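Local atomic coordinates of BSU-2 beta-lactamase (Bacillus subtilis, PDB entry 6W5E), a protein that probably hydrolyses the beta-lactam ring of penicillin-type antibiotics as a class D serine beta-lactamase, and so is linked to antibiotic resistance. Residues 37-42 with 61-66; 47-52 with 241-246; 207-212 with 229-234. All blocks are in the same frame, centred on the assembly; numbering follows the deposited sequence.

Contact 1: 37-42 with 61-66; sequences MNVDDE and FVYNRK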
loop_
_atom_site.group_PDB
_atom_site.type_symbol
_atom_site.label_atom_id
_atom_site.label_comp_id
_atom_site.label_asym_id
_atom_site.label_seq_id
_atom_site.Cartn_x
_atom_site.Cartn_y
_atom_site.Cartn_z
ATOM N N MET A 37 15.810 4.793 -16.596
ATOM C CA MET A 37 14.909 5.866 -16.193
ATOM C C MET A 37 15.619 6.952 -15.390
ATOM O O MET A 37 16.713 6.765 -14.854
ATOM C CB MET A 37 13.781 5.336 -15.312
ATOM C CG MET A 37 13.020 4.171 -15.860
ATOM S SD MET A 37 11.935 3.553 -14.560
ATOM C CE MET A 37 10.891 4.974 -14.235
ATOM N N ASN A 38 14.940 8.090 -15.267
ATOM C CA ASN A 38 15.329 9.146 -14.342
ATOM C C ASN A 38 14.062 9.826 -13.847
ATOM O O ASN A 38 13.178 10.133 -14.647
ATOM C CB ASN A 38 16.219 10.177 -15.042
ATOM C CG ASN A 38 16.817 11.164 -14.073
ATOM O OD1 ASN A 38 16.155 12.110 -13.648
ATOM N ND2 ASN A 38 18.086 10.952 -13.720
ATOM N N VAL A 39 13.973 10.058 -12.535
ATOM C CA VAL A 39 12.791 10.682 -11.943
ATOM C C VAL A 39 13.166 11.867 -11.051
ATOM O O VAL A 39 12.344 12.322 -10.248
ATOM C CB VAL A 39 11.899 9.665 -11.193
ATOM C CG1 VAL A 39 11.480 8.531 -12.126
ATOM C CG2 VAL A 39 12.611 9.124 -9.959
ATOM N N ASP A 40 14.398 12.377 -11.189
ATOM C CA ASP A 40 14.874 13.458 -10.321
ATOM C C ASP A 40 13.874 14.601 -10.240
ATOM O O ASP A 40 13.629 15.150 -9.159
ATOM C CB ASP A 40 16.182 14.041 -10.856
ATOM C CG ASP A 40 17.370 13.135 -10.666
ATOM O OD1 ASP A 40 17.223 12.001 -10.171
ATOM O OD2 ASP A 40 18.474 13.576 -11.040
ATOM N N ASP A 41 13.305 15.010 -11.378
ATOM C CA ASP A 41 12.541 16.254 -11.326
ATOM C C ASP A 41 11.180 16.102 -10.664
ATOM O O ASP A 41 10.525 17.112 -10.391
ATOM C CB ASP A 41 12.471 16.984 -12.679
ATOM C CG ASP A 41 11.651 16.266 -13.727
ATOM O OD1 ASP A 41 10.940 15.285 -13.440
ATOM O OD2 ASP A 41 11.728 16.720 -14.889
ATOM N N GLU A 42 10.755 14.879 -10.366
ATOM C CA GLU A 42 9.548 14.684 -9.582
ATOM C C GLU A 42 9.774 14.975 -8.107
ATOM O O GLU A 42 8.798 15.155 -7.370
ATOM C CB GLU A 42 9.066 13.242 -9.711
ATOM C CG GLU A 42 8.732 12.813 -11.118
ATOM C CD GLU A 42 7.457 13.422 -11.641
ATOM O OE1 GLU A 42 6.614 13.868 -10.835
ATOM O OE2 GLU A 42 7.284 13.413 -12.874
ATOM N N PHE A 61 14.606 -0.378 -10.287
ATOM C CA PHE A 61 15.118 0.985 -10.286
ATOM C C PHE A 61 14.795 1.634 -8.947
ATOM O O PHE A 61 13.674 1.509 -8.446
ATOM C CB PHE A 61 14.461 1.794 -11.409
ATOM C CG PHE A 61 14.732 3.267 -11.339
ATOM C CD1 PHE A 61 15.943 3.778 -11.762
ATOM C CD2 PHE A 61 13.775 4.148 -10.851
ATOM C CE1 PHE A 61 16.201 5.135 -11.702
ATOM C CE2 PHE A 61 14.030 5.511 -10.791
ATOM C CZ PHE A 61 15.244 5.997 -11.214
ATOM N N VAL A 62 15.774 2.334 -8.372
ATOM C CA VAL A 62 15.611 3.009 -7.084
ATOM C C VAL A 62 16.147 4.429 -7.202
ATOM O O VAL A 62 17.344 4.621 -7.457
ATOM C CB VAL A 62 16.346 2.274 -5.947
ATOM C CG1 VAL A 62 16.149 3.014 -4.626
ATOM C CG2 VAL A 62 15.879 0.831 -5.829
ATOM N N TYR A 63 15.273 5.417 -7.008
ATOM C CA TYR A 63 15.688 6.797 -6.792
ATOM C C TYR A 63 15.803 7.053 -5.293
ATOM O O TYR A 63 14.856 6.789 -4.540
ATOM C CB TYR A 63 14.679 7.776 -7.405
ATOM C CG TYR A 63 14.874 9.193 -6.903
ATOM C CD1 TYR A 63 15.852 10.024 -7.456
ATOM C CD2 TYR A 63 14.110 9.694 -5.848
ATOM C CE1 TYR A 63 16.051 11.323 -6.972
ATOM C CE2 TYR A 63 14.308 10.977 -5.359
ATOM C CZ TYR A 63 15.273 11.786 -5.922
ATOM O OH TYR A 63 15.454 13.060 -5.432
ATOM N N ASN A 64 16.966 7.569 -4.870
ATOM C CA ASN A 64 17.268 7.891 -3.476
ATOM C C ASN A 64 17.415 6.624 -2.640
ATOM O O ASN A 64 16.532 6.259 -1.849
ATOM C CB ASN A 64 16.263 8.882 -2.875
ATOM C CG ASN A 64 16.743 9.475 -1.567
ATOM O OD1 ASN A 64 17.681 8.966 -0.951
ATOM N ND2 ASN A 64 16.095 10.543 -1.129
ATOM N N ARG A 65 18.567 5.972 -2.793
ATOM C CA ARG A 65 18.820 4.702 -2.124
ATOM C C ARG A 65 18.825 4.856 -0.604
ATOM O O ARG A 65 18.340 3.972 0.118
ATOM C CB ARG A 65 20.150 4.144 -2.635
ATOM C CG ARG A 65 20.715 2.981 -1.867
ATOM C CD ARG A 65 20.030 1.688 -2.260
ATOM N NE ARG A 65 19.871 1.554 -3.705
ATOM C CZ ARG A 65 19.612 0.403 -4.317
ATOM N NH1 ARG A 65 19.502 -0.713 -3.603
ATOM N NH2 ARG A 65 19.469 0.365 -5.633
ATOM N N LYS A 66 19.373 5.965 -0.095
ATOM C CA LYS A 66 19.407 6.165 1.353
ATOM C C LYS A 66 18.006 6.143 1.942
ATOM O O LYS A 66 17.730 5.406 2.897
ATOM C CB LYS A 66 20.091 7.487 1.695
ATOM C CG LYS A 66 20.118 7.758 3.194
ATOM C CD LYS A 66 20.838 9.059 3.518
ATOM C CE LYS A 66 22.288 8.806 3.897
ATOM N NZ LYS A 66 23.026 10.074 4.129
#
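A Met-aromatic contact opens the seam where the N-terminal loop, 37-42, lies against the outermost strand of the main sheet, 59-63. M37 sits over one face of the F61 ring: its CB stands 4.3 Å from the ring centroid and only 6° off the ring normal, a CH-pi contact. SD reaches the same ring more obliquely, coming within 4.2 Å of F61 CD2. The backbone of the loop is close as well, with M37 O 3.6 Å from F61 CE1.

V39 reaches both aromatic residues chiefly through CG2, which meets F61 CE2 at the ring edge, in its plane, and packs 3.6 Å from Y63 CB. Y63 carries its CG anti to the backbone N (chi1 165°), and its ring reaches out to the loop, where D40 OD1 approaches Y63 CE1 at 3.5 Å. The carboxylate and ring planes are 56° apart. D40 itself is set by an Asx turn: its N donates to N38 OD1 at 3.0 Å, from well above the plane of that carbonyl, just ahead of the 3-10 turn 40-42, in which E42 N bonds to V39 O.

Helix 248-261 packs against the loop, with M37 and V39 both touching I258, and Y63 also stacks on F43. The N38-D40 turn lies on the solvent side, D40 OD1 alone of its polar side-chain atoms reaching the Y63 ring. Between these two segments the hold is thus apolar and aromatic; polar ties of the loop run instead to K261, from D41 and E42, and to Y262, from N38 O.

Contact 2: 47-52 with 241-246; sequences DGTFIL and VTNVDD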
loop_
_atom_site.group_PDB
_atom_site.type_symbol
_atom_site.label_atom_id
_atom_site.label_comp_id
_atom_site.label_asym_id
_atom_site.label_seq_id
_atom_site.Cartn_x
_atom_site.Cartn_y
_atom_site.Cartn_z
ATOM N N ASP A 47 11.606 15.584 -0.227
ATOM C CA ASP A 47 12.456 14.524 0.308
ATOM C C ASP A 47 11.726 13.203 0.081
ATOM O O ASP A 47 10.715 12.928 0.734
ATOM C CB ASP A 47 12.676 14.784 1.798
ATOM C CG ASP A 47 13.836 13.998 2.369
ATOM O OD1 ASP A 47 14.448 13.213 1.621
ATOM O OD2 ASP A 47 14.132 14.158 3.574
ATOM N N GLY A 48 12.201 12.387 -0.856
ATOM C CA GLY A 48 11.421 11.210 -1.198
ATOM C C GLY A 48 12.238 10.139 -1.880
ATOM O O GLY A 48 13.409 10.330 -2.218
ATOM N N THR A 49 11.585 8.993 -2.089
ATOM C CA THR A 49 12.174 7.866 -2.798
ATOM C C THR A 49 11.120 7.248 -3.712
ATOM O O THR A 49 9.916 7.353 -3.464
ATOM C CB THR A 49 12.764 6.845 -1.812
ATOM O OG1 THR A 49 13.345 5.748 -2.520
ATOM C CG2 THR A 49 11.690 6.315 -0.881
ATOM N N PHE A 50 11.586 6.633 -4.796
ATOM C CA PHE A 50 10.720 5.940 -5.741
ATOM C C PHE A 50 11.413 4.652 -6.151
ATOM O O PHE A 50 12.605 4.661 -6.479
ATOM C CB PHE A 50 10.475 6.800 -6.991
ATOM C CG PHE A 50 9.708 6.090 -8.078
ATOM C CD1 PHE A 50 8.337 5.896 -7.965
ATOM C CD2 PHE A 50 10.353 5.638 -9.217
ATOM C CE1 PHE A 50 7.637 5.257 -8.960
ATOM C CE2 PHE A 50 9.649 4.996 -10.224
ATOM C CZ PHE A 50 8.295 4.809 -10.097
ATOM N N ILE A 51 10.660 3.554 -6.140
ATOM C CA ILE A 51 11.165 2.235 -6.502
ATOM C C ILE A 51 10.232 1.636 -7.540
ATOM O O ILE A 51 9.012 1.647 -7.353
ATOM C CB ILE A 51 11.240 1.305 -5.278
ATOM C CG1 ILE A 51 12.066 1.946 -4.161
ATOM C CG2 ILE A 51 11.816 -0.036 -5.706
ATOM C CD1 ILE A 51 11.700 1.457 -2.796
ATOM N N LEU A 52 10.800 1.109 -8.628
ATOM C CA LEU A 52 10.013 0.472 -9.681
ATOM C C LEU A 52 10.661 -0.853 -10.040
ATOM O O LEU A 52 11.834 -0.890 -10.429
ATOM C CB LEU A 52 9.896 1.368 -10.918
ATOM C CG LEU A 52 8.896 0.891 -11.977
ATOM C CD1 LEU A 52 7.474 0.878 -11.415
ATOM C CD2 LEU A 52 8.988 1.756 -13.231
ATOM N N VAL A 241 6.833 1.649 -5.284
ATOM C CA VAL A 241 6.716 2.242 -3.958
ATOM C C VAL A 241 7.226 3.670 -4.040
ATOM O O VAL A 241 8.358 3.909 -4.477
ATOM C CB VAL A 241 7.542 1.459 -2.918
ATOM C CG1 VAL A 241 7.679 2.244 -1.619
ATOM C CG2 VAL A 241 6.898 0.112 -2.633
ATOM N N THR A 242 6.401 4.615 -3.603
ATOM C CA THR A 242 6.789 6.011 -3.463
ATOM C C THR A 242 6.587 6.434 -2.018
ATOM O O THR A 242 5.565 6.106 -1.407
ATOM C CB THR A 242 5.948 6.889 -4.381
ATOM O OG1 THR A 242 6.111 6.424 -5.722
ATOM C CG2 THR A 242 6.379 8.354 -4.290
ATOM N N ASN A 243 7.572 7.144 -1.469
ATOM C CA ASN A 243 7.516 7.587 -0.082
ATOM C C ASN A 243 8.118 8.983 -0.008
ATOM O O ASN A 243 9.167 9.232 -0.610
ATOM C CB ASN A 243 8.289 6.597 0.806
ATOM C CG ASN A 243 8.640 7.160 2.156
ATOM O OD1 ASN A 243 9.722 7.714 2.337
ATOM N ND2 ASN A 243 7.736 7.018 3.121
ATOM N N VAL A 244 7.446 9.897 0.703
ATOM C CA VAL A 244 7.795 11.317 0.690
ATOM C C VAL A 244 7.568 11.933 2.069
ATOM O O VAL A 244 6.769 11.446 2.876
ATOM C CB VAL A 244 6.990 12.119 -0.372
ATOM C CG1 VAL A 244 7.365 11.708 -1.785
ATOM C CG2 VAL A 244 5.487 11.965 -0.138
ATOM N N ASP A 245 8.258 13.053 2.311
ATOM C CA ASP A 245 8.001 13.906 3.470
ATOM C C ASP A 245 6.869 14.885 3.168
ATOM O O ASP A 245 7.025 16.102 3.313
ATOM C CB ASP A 245 9.294 14.624 3.909
ATOM C CG ASP A 245 9.700 15.767 2.973
ATOM O OD1 ASP A 245 9.487 15.651 1.750
ATOM O OD2 ASP A 245 10.244 16.788 3.467
ATOM N N ASP A 246 5.718 14.354 2.764
ATOM C CA ASP A 246 4.577 15.119 2.270
ATOM C C ASP A 246 3.383 14.175 2.348
ATOM O O ASP A 246 3.484 13.089 2.921
ATOM C CB ASP A 246 4.865 15.607 0.844
ATOM C CG ASP A 246 4.120 16.882 0.473
ATOM O OD1 ASP A 246 2.997 17.114 0.963
ATOM O OD2 ASP A 246 4.658 17.660 -0.343
#
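Two neighbouring strands of the central antiparallel sheet meet here, 48-52 near the start of the fold and 241-244 close to its C-terminal end. Their axes approach to 4.7 Å and run antiparallel at 179°. T49 pairs with N243 and I51 with V241 as hydrogen-bonded pairs: T49 N gives to N243 O at 2.8 Å, and I51 N gives to V241 O at 2.9 Å, each answered by a return bond. F50-T242, between them, and G48-V244, beyond T49-N243, are non-hydrogen-bonded pairs. At G48 the strands draw close, its CA lying 4.1 Å from that of V244, and V244 CG1 packs against the same G48 CA.

Beyond the strand ends the pairing continues at D47. D245 N donates to D47 O, while D47 N turns to the side chain and binds D245 OD1 at 2.9 Å from above the carboxylate plane. D245 is the centre of an inverse gamma turn, and its CG stands between its own N and carbonyl carbon (chi1 74°), which brings the carboxylate back to D47.

On one face the F50 ring presents its edge to T242 OG1, which lies in the ring plane 3.2 Å from F50 CD1; that hydroxyl is hydrogen-bonded to T255. On the other, T49 CG2 packs 3.8 Å from N243 CB, and I51 and V241 lie side by side, I51 CD1 against V241 CB.

Helix 248-261 covers the F50, T242 and V244 face, whereas P172, at the start of helix 172-184, touches T49, I51 and V241. Laterally, strand 59-63 flanks 48-52 and strand 225-233 flanks 241-244.

Contact 3: 207-212 with 229-234; sequences DHYTLY and GFIKTE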
loop_
_atom_site.group_PDB
_atom_site.type_symbol
_atom_site.label_atom_id
_atom_site.label_comp_id
_atom_site.label_asym_id
_atom_site.label_seq_id
_atom_site.Cartn_x
_atom_site.Cartn_y
_atom_site.Cartn_z
ATOM N N ASP A 207 -8.271 0.836 -20.782
ATOM C CA ASP A 207 -8.360 -0.138 -21.863
ATOM C C ASP A 207 -7.109 -1.002 -21.948
ATOM O O ASP A 207 -7.184 -2.157 -22.383
ATOM C CB ASP A 207 -8.575 0.575 -23.198
ATOM C CG ASP A 207 -9.892 1.317 -23.257
ATOM O OD1 ASP A 207 -10.918 0.737 -22.849
ATOM O OD2 ASP A 207 -9.902 2.479 -23.715
ATOM N N HIS A 208 -5.958 -0.472 -21.541
ATOM C CA HIS A 208 -4.684 -1.137 -21.757
ATOM C C HIS A 208 -3.876 -1.341 -20.486
ATOM O O HIS A 208 -2.767 -1.881 -20.561
ATOM C CB HIS A 208 -3.845 -0.355 -22.781
ATOM C CG HIS A 208 -4.575 -0.057 -24.053
ATOM N ND1 HIS A 208 -4.994 -1.046 -24.914
ATOM C CD2 HIS A 208 -4.972 1.115 -24.603
ATOM C CE1 HIS A 208 -5.614 -0.498 -25.944
ATOM N NE2 HIS A 208 -5.613 0.813 -25.780
ATOM N N TYR A 209 -4.391 -0.932 -19.331
ATOM C CA TYR A 209 -3.647 -1.063 -18.086
ATOM C C TYR A 209 -4.624 -1.086 -16.922
ATOM O O TYR A 209 -5.759 -0.619 -17.032
ATOM C CB TYR A 209 -2.655 0.095 -17.904
ATOM C CG TYR A 209 -3.344 1.380 -17.531
ATOM C CD1 TYR A 209 -3.919 2.181 -18.504
ATOM C CD2 TYR A 209 -3.464 1.773 -16.195
ATOM C CE1 TYR A 209 -4.573 3.351 -18.169
ATOM C CE2 TYR A 209 -4.129 2.933 -15.846
ATOM C CZ TYR A 209 -4.671 3.724 -16.841
ATOM O OH TYR A 209 -5.330 4.881 -16.507
ATOM N N THR A 210 -4.152 -1.616 -15.793
ATOM C CA THR A 210 -4.859 -1.525 -14.520
ATOM C C THR A 210 -3.871 -1.043 -13.475
ATOM O O THR A 210 -2.798 -1.638 -13.312
ATOM C CB THR A 210 -5.466 -2.876 -14.086
ATOM O OG1 THR A 210 -6.325 -3.366 -15.120
ATOM C CG2 THR A 210 -6.283 -2.711 -12.814
ATOM N N LEU A 211 -4.223 0.036 -12.780
ATOM C CA LEU A 211 -3.391 0.593 -11.721
ATOM C C LEU A 211 -3.953 0.139 -10.379
ATOM O O LEU A 211 -5.138 0.362 -10.087
ATOM C CB LEU A 211 -3.363 2.120 -11.801
ATOM C CG LEU A 211 -2.609 2.817 -10.664
ATOM C CD1 LEU A 211 -1.129 2.475 -10.698
ATOM C CD2 LEU A 211 -2.817 4.320 -10.741
ATOM N N TYR A 212 -3.107 -0.497 -9.571
ATOM C CA TYR A 212 -3.452 -0.924 -8.225
ATOM C C TYR A 212 -2.598 -0.139 -7.242
ATOM O O TYR A 212 -1.388 0.004 -7.445
ATOM C CB TYR A 212 -3.117 -2.403 -8.010
ATOM C CG TYR A 212 -3.736 -3.379 -8.984
ATOM C CD1 TYR A 212 -3.178 -3.601 -10.238
ATOM C CD2 TYR A 212 -4.848 -4.125 -8.624
ATOM C CE1 TYR A 212 -3.740 -4.521 -11.118
ATOM C CE2 TYR A 212 -5.406 -5.055 -9.489
ATOM C CZ TYR A 212 -4.855 -5.243 -10.734
ATOM O OH TYR A 212 -5.418 -6.162 -11.596
ATOM N N GLY A 229 2.039 -0.065 -4.717
ATOM C CA GLY A 229 1.139 -0.911 -5.491
ATOM C C GLY A 229 1.836 -1.504 -6.705
ATOM O O GLY A 229 3.037 -1.773 -6.682
ATOM N N PHE A 230 1.043 -1.736 -7.746
ATOM C CA PHE A 230 1.575 -2.322 -8.961
ATOM C C PHE A 230 0.684 -1.925 -10.122
ATOM O O PHE A 230 -0.456 -1.498 -9.936
ATOM C CB PHE A 230 1.773 -3.848 -8.867
ATOM C CG PHE A 230 0.857 -4.537 -7.899
ATOM C CD1 PHE A 230 -0.463 -4.808 -8.226
ATOM C CD2 PHE A 230 1.325 -4.929 -6.653
ATOM C CE1 PHE A 230 -1.294 -5.448 -7.325
ATOM C CE2 PHE A 230 0.492 -5.574 -5.754
ATOM C CZ PHE A 230 -0.820 -5.829 -6.094
ATOM N N ILE A 231 1.227 -2.045 -11.328
ATOM C CA ILE A 231 0.489 -1.707 -12.538
ATOM C C ILE A 231 0.628 -2.844 -13.533
ATOM O O ILE A 231 1.734 -3.346 -13.767
ATOM C CB ILE A 231 0.917 -0.353 -13.146
ATOM C CG1 ILE A 231 0.127 -0.077 -14.428
ATOM C CG2 ILE A 231 2.444 -0.278 -13.398
ATOM C CD1 ILE A 231 0.142 1.364 -14.843
ATOM N N LYS A 232 -0.497 -3.270 -14.092
ATOM C CA LYS A 232 -0.516 -4.300 -15.115
ATOM C C LYS A 232 -0.711 -3.606 -16.451
ATOM O O LYS A 232 -1.628 -2.794 -16.596
ATOM C CB LYS A 232 -1.668 -5.270 -14.846
ATOM C CG LYS A 232 -1.905 -6.277 -15.955
ATOM C CD LYS A 232 -2.895 -7.371 -15.544
ATOM C CE LYS A 232 -3.970 -6.872 -14.577
ATOM N NZ LYS A 232 -5.248 -7.646 -14.673
ATOM N N THR A 233 0.180 -3.875 -17.396
ATOM C CA THR A 233 0.085 -3.343 -18.751
ATOM C C THR A 233 0.067 -4.493 -19.751
ATOM O O THR A 233 0.183 -5.667 -19.393
ATOM C CB THR A 233 1.244 -2.392 -19.092
ATOM O OG1 THR A 233 2.409 -3.154 -19.453
ATOM C CG2 THR A 233 1.576 -1.471 -17.923
ATOM N N GLU A 234 -0.047 -4.138 -21.028
ATOM C CA GLU A 234 0.040 -5.128 -22.089
ATOM C C GLU A 234 1.472 -5.539 -22.392
ATOM O O GLU A 234 1.691 -6.400 -23.250
ATOM C CB GLU A 234 -0.662 -4.610 -23.349
ATOM C CG GLU A 234 -2.169 -4.514 -23.165
ATOM C CD GLU A 234 -2.852 -3.722 -24.262
ATOM O OE1 GLU A 234 -2.166 -3.299 -25.215
ATOM O OE2 GLU A 234 -4.084 -3.533 -24.179
HETATM O O HOH W 1 -0.237 -1.422 -22.049
#
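Y212 and F230 meet midway along a beta hairpin, strands 209-217 and 225-233 of the central sheet. From CB outward, the Y212 side chain runs along the neighbouring strand. CB packs 3.6 Å from F230 CD1, and CG is equally near F230 CE1. CD1 turns the ring edge to F230 O, which lies in the ring plane. The two rings are oblique, their planes 50° apart. CE1 faces K232 CE, and at the tip OH lies 3.4 Å from that same carbon and takes a weak hydrogen bond from K232 NZ. With its CG beside its own N (chi1 -56°), Y212 extends along the strand pair, while K232 bends at chi3 to bring its amine to the phenol.

Backbone bonds hold the register. T210 and K232 exchange two, both 2.9 Å, and Y212 and F230 exchange another two. G229 CA lies 3.3 Å from Y212 O, a CA-H...O contact.

On the opposite face of the sheet L211 CD1 and Y209 CD2 lean on I231, the latter 3.9 Å from I231 CD1; L211 also touches F240 of strand 236-244. F230, by contrast, packs on L182 and A183 of helix 172-184. Strand 202-205 flanks the hairpin on the side of 209-217.

At the open end of the hairpin, beyond T233, a water joins H208 O to E234 N, and the side chains of these residues meet too: H208 ND1 donates to E234 OE2 at 2.7 Å, the oxygen lying in the imidazole plane but the carboxylate turned 87° to it.

Following the chain from the N terminus, the loop 37-42 comes first, then strand 48-54 with 47-52, and then 61-66, where contact 1 closes a short loop. Contact 2 opens inside that loop and closes only at 241-246, so the two cross, and they touch: Y63 O pairs with T49 OG1 and F61 N with L52 O. Contact 3, the hairpin, starts and ends within the long loop of contact 2 and is nested in it, in series with contact 1. All three reach one antiparallel sheet: contact 1 ties the N-terminal loop to its edge, contact 2 joins its first strand to its last in sequence, 236-244, and contact 3 pairs strands nearer the other edge.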